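Local coordinates for protein S-adenosylmethionine:tRNA ribosyltransferase-isomerase (Thermotoga maritima, PDB 1VKY) that probably transfers the ribose of S-adenosylmethionine to the 7-aminomethyl group of preQ1 in tRNA and isomerizes it, giving epoxyqueuosine, at residues L94-R97 and W103-L106. Numbering follows the deposited sequence.
Sequences LIER and WKCL
The indole of Trp103 is clamped between Leu94 and Arg97, one on each face. Trp103 CB lies 3.9 Å from Glu96 O, and CG turns anti to the carbonyl carbon (chi1 -71°), which lays the ring across the facing strand. CG and CD2 then run against Leu94, whose CD2 sits over the six-membered ring, 3.5 Å from its centroid, in a CH-pi contact. Trp103 CE3 comes within 3.4 Å of Arg97 N. Farther out, CZ2 and CH2 are covered by Arg97 CB, which makes the second CH-pi contact from the other face, while NE1, on the five-membered ring, hydrogen-bonds to Asp147 OD1. Outside the two strands, Asp147 OD2 forms a salt bridge with Arg97 NE. With an alanine here, Leu94 and Arg97 would probably face each other across a gap, and Asp147 would lose its indole partner.

Pairing along the backbone is antiparallel, with the register shifted by one residue at a classic beta bulge: Ile95 and Glu96 both donate to Lys104 O, at 2.9 Å from Ile95 N and 3.0 Å from Glu96 N, and Lys104 N returns a bond to Glu96 O. Glu96 and Lys104 lie side by side on the face away from Trp103; Glu96 OE1 accepts a hydrogen bond from Gln237, and Lys104 NZ forms a salt bridge with Asp135. The hairpin of strands 89-97 and 102-108 belongs to a six-stranded antiparallel sheet, with strand 138-143 next to 102-108 and helix 147-153 packing on Leu94.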
# COMPACT_ATOMS: atom_id res chain seq x y z
N LEU B 94 19.98 17.97 -9.44
CA LEU B 94 19.91 17.27 -10.70
C LEU B 94 18.45 16.96 -11.04
O LEU B 94 17.73 16.43 -10.21
CB LEU B 94 20.73 15.97 -10.66
CG LEU B 94 22.19 16.02 -11.12
CD1 LEU B 94 23.02 17.03 -10.36
CD2 LEU B 94 22.81 14.63 -11.03
N ILE B 95 18.05 17.33 -12.26
CA ILE B 95 16.66 17.24 -12.72
C ILE B 95 16.60 16.26 -13.88
O ILE B 95 15.83 15.32 -13.87
CB ILE B 95 16.14 18.66 -13.16
CG1 ILE B 95 16.10 19.65 -11.97
CG2 ILE B 95 14.83 18.58 -13.86
CD1 ILE B 95 15.29 19.21 -10.76
N GLU B 96 17.41 16.46 -14.91
CA GLU B 96 17.30 15.62 -16.08
C GLU B 96 18.64 15.36 -16.75
O GLU B 96 19.35 16.26 -17.12
CB GLU B 96 16.32 16.26 -17.07
CG GLU B 96 16.00 15.35 -18.25
CD GLU B 96 15.23 16.04 -19.35
OE1 GLU B 96 14.81 17.20 -19.18
OE2 GLU B 96 15.04 15.38 -20.40
N ARG B 97 18.94 14.08 -16.95
CA ARG B 97 20.19 13.69 -17.61
C ARG B 97 20.07 13.77 -19.10
O ARG B 97 19.17 13.17 -19.69
CB ARG B 97 20.49 12.27 -17.21
CG ARG B 97 21.70 11.64 -17.78
CD ARG B 97 21.85 10.26 -17.22
NE ARG B 97 23.09 9.64 -17.64
CZ ARG B 97 23.24 8.95 -18.75
NH1 ARG B 97 22.23 8.77 -19.58
NH2 ARG B 97 24.40 8.41 -19.03
N TRP B 103 23.76 17.25 -17.23
CA TRP B 103 22.46 17.30 -16.59
C TRP B 103 21.84 18.68 -16.61
O TRP B 103 22.54 19.68 -16.41
CB TRP B 103 22.64 16.90 -15.12
CG TRP B 103 22.95 15.47 -14.91
CD1 TRP B 103 24.16 14.84 -15.13
CD2 TRP B 103 22.06 14.48 -14.45
NE1 TRP B 103 24.05 13.51 -14.83
CE2 TRP B 103 22.77 13.26 -14.42
CE3 TRP B 103 20.72 14.48 -14.07
CZ2 TRP B 103 22.19 12.07 -14.00
CZ3 TRP B 103 20.15 13.31 -13.64
CH2 TRP B 103 20.90 12.11 -13.61
N LYS B 104 20.52 18.73 -16.82
CA LYS B 104 19.74 19.90 -16.53
C LYS B 104 19.57 19.92 -15.04
O LYS B 104 19.14 18.93 -14.46
CB LYS B 104 18.35 19.86 -17.17
CG LYS B 104 18.37 20.06 -18.65
CD LYS B 104 17.03 19.75 -19.29
CE LYS B 104 15.93 20.67 -18.81
NZ LYS B 104 16.00 21.94 -19.51
N CYS B 105 19.88 21.06 -14.45
CA CYS B 105 19.93 21.22 -13.00
C CYS B 105 19.18 22.46 -12.57
O CYS B 105 19.10 23.44 -13.30
CB CYS B 105 21.38 21.36 -12.53
SG CYS B 105 22.38 19.89 -12.87
N LEU B 106 18.70 22.41 -11.35
CA LEU B 106 18.16 23.58 -10.69
C LEU B 106 19.32 24.14 -9.87
O LEU B 106 19.90 23.42 -9.06
CB LEU B 106 16.98 23.16 -9.79
CG LEU B 106 15.74 24.01 -9.91
CD1 LEU B 106 16.02 25.33 -9.21
CD2 LEU B 106 15.35 24.22 -11.36